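Local structure of putative dehydrogenase (Pseudomonas fluorescens, 6UUG) at residues H109-R117 and W128-W139. The protein acts as the monooxygenase component of a two-component flavin-dependent system that oxidises methanesulfinate in bacterial sulfur assimilation and has an acyl-CoA dehydrogenase-like fold. Numbering follows the deposited sequence.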
loop_
_atom_site.group_PDB
_atom_site.type_symbol
_atom_site.label_atom_id
_atom_site.label_comp_id
_atom_site.label_asym_id
_atom_site.label_seq_id
_atom_site.Cartn_x
_atom_site.Cartn_y
_atom_site.Cartn_z
ATOM N N HIS A 109 8.450 -33.231 9.050
ATOM C CA HIS A 109 9.206 -34.465 9.250
ATOM C C HIS A 109 10.689 -34.164 9.491
ATOM O O HIS A 109 11.284 -34.629 10.470
ATOM C CB HIS A 109 8.995 -35.389 8.040
ATOM C CG HIS A 109 10.023 -36.464 7.907
ATOM N ND1 HIS A 109 9.911 -37.682 8.542
ATOM C CD2 HIS A 109 11.193 -36.499 7.224
ATOM C CE1 HIS A 109 10.967 -38.424 8.251
ATOM N NE2 HIS A 109 11.762 -37.728 7.458
ATOM N N HIS A 110 11.301 -33.339 8.636
ATOM C CA HIS A 110 12.729 -33.081 8.839
ATOM C C HIS A 110 12.974 -32.197 10.057
ATOM O O HIS A 110 14.041 -32.282 10.683
ATOM C CB HIS A 110 13.337 -32.491 7.561
ATOM C CG HIS A 110 13.398 -33.485 6.442
ATOM N ND1 HIS A 110 14.288 -34.537 6.445
ATOM C CD2 HIS A 110 12.638 -33.638 5.330
ATOM C CE1 HIS A 110 14.097 -35.278 5.370
ATOM N NE2 HIS A 110 13.097 -34.759 4.679
ATOM N N LEU A 111 12.006 -31.345 10.409
ATOM C CA LEU A 111 12.097 -30.602 11.664
ATOM C C LEU A 111 12.074 -31.536 12.874
ATOM O O LEU A 111 12.778 -31.293 13.862
ATOM C CB LEU A 111 10.958 -29.577 11.761
ATOM C CG LEU A 111 10.872 -28.787 13.070
ATOM C CD1 LEU A 111 12.062 -27.869 13.242
ATOM C CD2 LEU A 111 9.574 -27.962 13.103
ATOM N N MET A 112 11.264 -32.601 12.827
ATOM C CA MET A 112 11.253 -33.554 13.940
ATOM C C MET A 112 12.602 -34.250 14.078
ATOM O O MET A 112 13.102 -34.439 15.195
ATOM C CB MET A 112 10.148 -34.596 13.755
ATOM C CG MET A 112 8.723 -34.038 13.687
ATOM S SD MET A 112 8.307 -32.869 14.998
ATOM C CE MET A 112 8.046 -31.359 14.056
ATOM N N LEU A 113 13.219 -34.618 12.951
ATOM C CA LEU A 113 14.561 -35.192 13.004
ATOM C C LEU A 113 15.565 -34.194 13.568
ATOM O O LEU A 113 16.434 -34.561 14.366
ATOM C CB LEU A 113 14.977 -35.657 11.609
ATOM C CG LEU A 113 14.242 -36.867 11.044
ATOM C CD1 LEU A 113 14.746 -37.133 9.633
ATOM C CD2 LEU A 113 14.504 -38.084 11.949
ATOM N N ALA A 114 15.454 -32.921 13.178
ATOM C CA ALA A 114 16.330 -31.901 13.744
ATOM C C ALA A 114 16.141 -31.777 15.245
ATOM O O ALA A 114 17.101 -31.495 15.972
ATOM C CB ALA A 114 16.072 -30.544 13.082
ATOM N N THR A 115 14.909 -31.982 15.714
ATOM C CA THR A 115 14.594 -31.866 17.134
ATOM C C THR A 115 15.347 -32.908 17.961
ATOM O O THR A 115 15.953 -32.576 18.984
ATOM C CB THR A 115 13.085 -32.008 17.341
ATOM O OG1 THR A 115 12.400 -30.988 16.599
ATOM C CG2 THR A 115 12.733 -31.847 18.807
ATOM N N VAL A 116 15.298 -34.182 17.553
ATOM C CA VAL A 116 16.051 -35.185 18.305
ATOM C C VAL A 116 17.550 -34.939 18.154
ATOM O O VAL A 116 18.323 -35.114 19.109
ATOM C CB VAL A 116 15.647 -36.626 17.902
ATOM C CG1 VAL A 116 14.191 -36.888 18.212
ATOM C CG2 VAL A 116 15.944 -36.934 16.449
ATOM N N ARG A 117 17.981 -34.479 16.975
ATOM C CA ARG A 117 19.404 -34.234 16.755
ATOM C C ARG A 117 19.929 -33.147 17.683
ATOM O O ARG A 117 21.031 -33.265 18.230
ATOM C CB ARG A 117 19.647 -33.845 15.293
ATOM C CG ARG A 117 21.059 -33.301 14.999
ATOM C CD ARG A 117 22.106 -34.396 15.154
ATOM N NE ARG A 117 23.474 -33.904 14.967
ATOM C CZ ARG A 117 24.218 -33.329 15.913
ATOM N NH1 ARG A 117 23.744 -33.140 17.140
ATOM N NH2 ARG A 117 25.451 -32.936 15.631
ATOM N N TRP A 128 17.980 -43.452 16.010
ATOM C CA TRP A 128 16.764 -42.956 15.369
ATOM C C TRP A 128 17.021 -42.577 13.915
ATOM O O TRP A 128 16.187 -42.855 13.044
ATOM C CB TRP A 128 16.200 -41.771 16.153
ATOM C CG TRP A 128 15.423 -42.193 17.369
ATOM C CD1 TRP A 128 14.687 -43.338 17.516
ATOM C CD2 TRP A 128 15.304 -41.476 18.603
ATOM N NE1 TRP A 128 14.114 -43.373 18.769
ATOM C CE2 TRP A 128 14.485 -42.245 19.455
ATOM C CE3 TRP A 128 15.816 -40.260 19.072
ATOM C CZ2 TRP A 128 14.172 -41.839 20.749
ATOM C CZ3 TRP A 128 15.502 -39.857 20.351
ATOM C CH2 TRP A 128 14.684 -40.643 21.179
ATOM N N PHE A 129 18.165 -41.940 13.638
ATOM C CA PHE A 129 18.531 -41.601 12.261
ATOM C C PHE A 129 18.737 -42.858 11.420
ATOM O O PHE A 129 18.255 -42.951 10.286
ATOM C CB PHE A 129 19.803 -40.752 12.237
ATOM C CG PHE A 129 19.575 -39.274 12.441
ATOM C CD1 PHE A 129 18.397 -38.806 12.995
ATOM C CD2 PHE A 129 20.547 -38.356 12.063
ATOM C CE1 PHE A 129 18.191 -37.429 13.176
ATOM C CE2 PHE A 129 20.361 -36.989 12.235
ATOM C CZ PHE A 129 19.170 -36.523 12.791
ATOM N N GLU A 130 19.480 -43.827 11.955
ATOM C CA GLU A 130 19.725 -45.060 11.214
ATOM C C GLU A 130 18.424 -45.787 10.891
ATOM O O GLU A 130 18.219 -46.231 9.756
ATOM C CB GLU A 130 20.676 -45.958 12.007
ATOM C CG GLU A 130 22.035 -45.337 12.238
ATOM C CD GLU A 130 22.911 -46.166 13.169
ATOM O OE1 GLU A 130 22.353 -46.944 13.974
ATOM O OE2 GLU A 130 24.154 -46.042 13.091
ATOM N N GLN A 131 17.525 -45.915 11.870
ATOM C CA GLN A 131 16.278 -46.632 11.603
ATOM C C GLN A 131 15.381 -45.866 10.640
ATOM O O GLN A 131 14.689 -46.471 9.811
ATOM C CB GLN A 131 15.539 -46.916 12.905
ATOM C CG GLN A 131 16.304 -47.806 13.867
ATOM C CD GLN A 131 15.580 -47.963 15.187
ATOM O OE1 GLN A 131 14.910 -48.969 15.425
ATOM N NE2 GLN A 131 15.695 -46.956 16.049
ATOM N N THR A 132 15.368 -44.534 10.739
ATOM C CA THR A 132 14.553 -43.737 9.829
ATOM C C THR A 132 15.016 -43.898 8.388
ATOM O O THR A 132 14.193 -44.021 7.473
ATOM C CB THR A 132 14.602 -42.261 10.255
ATOM O OG1 THR A 132 14.013 -42.124 11.554
ATOM C CG2 THR A 132 13.857 -41.383 9.266
ATOM N N ALA A 133 16.333 -43.897 8.171
ATOM C CA ALA A 133 16.867 -44.035 6.819
ATOM C C ALA A 133 16.651 -45.443 6.279
ATOM O O ALA A 133 16.343 -45.622 5.093
ATOM C CB ALA A 133 18.355 -43.687 6.818
ATOM N N ARG A 134 16.793 -46.454 7.135
ATOM C CA ARG A 134 16.659 -47.832 6.675
ATOM C C ARG A 134 15.203 -48.187 6.387
ATOM O O ARG A 134 14.910 -48.888 5.411
ATOM C CB ARG A 134 17.259 -48.781 7.715
ATOM C CG ARG A 134 17.016 -50.262 7.464
ATOM C CD ARG A 134 17.743 -51.097 8.517
ATOM N NE ARG A 134 17.570 -50.535 9.855
ATOM C CZ ARG A 134 16.728 -51.009 10.765
ATOM N NH1 ARG A 134 15.983 -52.074 10.495
ATOM N NH2 ARG A 134 16.638 -50.426 11.949
ATOM N N GLN A 135 14.274 -47.698 7.208
ATOM C CA GLN A 135 12.873 -48.099 7.111
ATOM C C GLN A 135 11.934 -46.998 6.613
ATOM O O GLN A 135 10.720 -47.209 6.600
ATOM C CB GLN A 135 12.391 -48.608 8.470
ATOM C CG GLN A 135 13.330 -49.609 9.105
ATOM C CD GLN A 135 12.892 -50.018 10.489
ATOM O OE1 GLN A 135 13.718 -50.196 11.387
ATOM N NE2 GLN A 135 11.584 -50.171 10.676
ATOM N N ASN A 136 12.460 -45.846 6.195
ATOM C CA ASN A 136 11.652 -44.713 5.721
ATOM C C ASN A 136 10.510 -44.379 6.685
ATOM O O ASN A 136 9.356 -44.226 6.282
ATOM C CB ASN A 136 11.110 -44.956 4.312
ATOM C CG ASN A 136 12.197 -44.940 3.262
ATOM O OD1 ASN A 136 12.783 -43.897 2.970
ATOM N ND2 ASN A 136 12.467 -46.096 2.681
ATOM N N TRP A 137 10.847 -44.264 7.970
ATOM C CA TRP A 137 9.895 -43.790 8.969
ATOM C C TRP A 137 9.489 -42.347 8.679
ATOM O O TRP A 137 10.343 -41.496 8.423
ATOM C CB TRP A 137 10.511 -43.846 10.362
ATOM C CG TRP A 137 10.674 -45.205 10.968
ATOM C CD1 TRP A 137 10.243 -46.405 10.469
ATOM C CD2 TRP A 137 11.322 -45.491 12.206
ATOM N NE1 TRP A 137 10.587 -47.425 11.336
ATOM C CE2 TRP A 137 11.252 -46.885 12.408
ATOM C CE3 TRP A 137 11.958 -44.699 13.170
ATOM C CZ2 TRP A 137 11.795 -47.500 13.532
ATOM C CZ3 TRP A 137 12.498 -45.317 14.289
ATOM C CH2 TRP A 137 12.410 -46.701 14.459
ATOM N N PHE A 138 8.186 -42.075 8.757
ATOM C CA PHE A 138 7.628 -40.730 8.616
ATOM C C PHE A 138 7.392 -40.185 10.024
ATOM O O PHE A 138 6.668 -40.799 10.814
ATOM C CB PHE A 138 6.321 -40.784 7.811
ATOM C CG PHE A 138 6.100 -39.611 6.859
ATOM C CD1 PHE A 138 6.230 -38.300 7.290
ATOM C CD2 PHE A 138 5.742 -39.840 5.541
ATOM C CE1 PHE A 138 6.008 -37.229 6.413
ATOM C CE2 PHE A 138 5.524 -38.789 4.648
ATOM C CZ PHE A 138 5.655 -37.475 5.087
ATOM N N TRP A 139 8.023 -39.057 10.351
ATOM C CA TRP A 139 7.924 -38.454 11.681
ATOM C C TRP A 139 6.863 -37.357 11.686
ATOM O O TRP A 139 6.844 -36.510 10.790
ATOM C CB TRP A 139 9.267 -37.853 12.109
ATOM C CG TRP A 139 10.309 -38.867 12.503
ATOM C CD1 TRP A 139 10.876 -39.809 11.695
ATOM C CD2 TRP A 139 10.918 -39.019 13.793
ATOM N NE1 TRP A 139 11.802 -40.542 12.404
ATOM C CE2 TRP A 139 11.840 -40.082 13.695
ATOM C CE3 TRP A 139 10.761 -38.370 15.027
ATOM C CZ2 TRP A 139 12.611 -40.503 14.776
ATOM C CZ3 TRP A 139 11.531 -38.787 16.104
ATOM C CH2 TRP A 139 12.442 -39.849 15.973
#
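Trp-128 brings the benzo part of its indole against Val-116, with CE3 3.8 Å from Val-116 CB. The ring of the next residue, Phe-129, reaches the backbone of helix 109-117 edge-on: its CE1 lies 3.6 Å from Leu-113 O, in the ring plane, while CZ meets Arg-117 CB. Thr-132 OG1 donates a hydrogen bond to Trp-128 O and accepts one from Trp-139 NE1 at 2.8 Å, so the hydroxyl ties the Trp-139 indole back to helix 122-135. Segments 109-117 and 128-135 run nearly antiparallel (154°), as neighbouring helices of the helical N-terminal domain of the acyl-CoA dehydrogenase fold; after Asn-136, with its positive phi, the chain turns back beside helix 100-119 and enters strand 139-142. Trp-137 O lies 3.1 Å from His-109 CE1 and has no hydrogen-bond partner. Phe-138 sets CE1 near His-109 CB. Trp-139 N donates to His-109 ND1 at 3.0 Å, almost straight (170°) and in the imidazole plane, where CG anti to the backbone N (chi1 162°) carries the ring; its NE2 bonds to Leu-70 O, fixing its rotation. Leu-113 CD2 sits over the pyrrole face of Trp-139 in a CH-pi contact, and Val-116 CG1 touches CZ3. A leucine replacing Trp-139 lacks the NE1 donor to Thr-132 OG1 and would probably open a gap beside Leu-113 and Val-116.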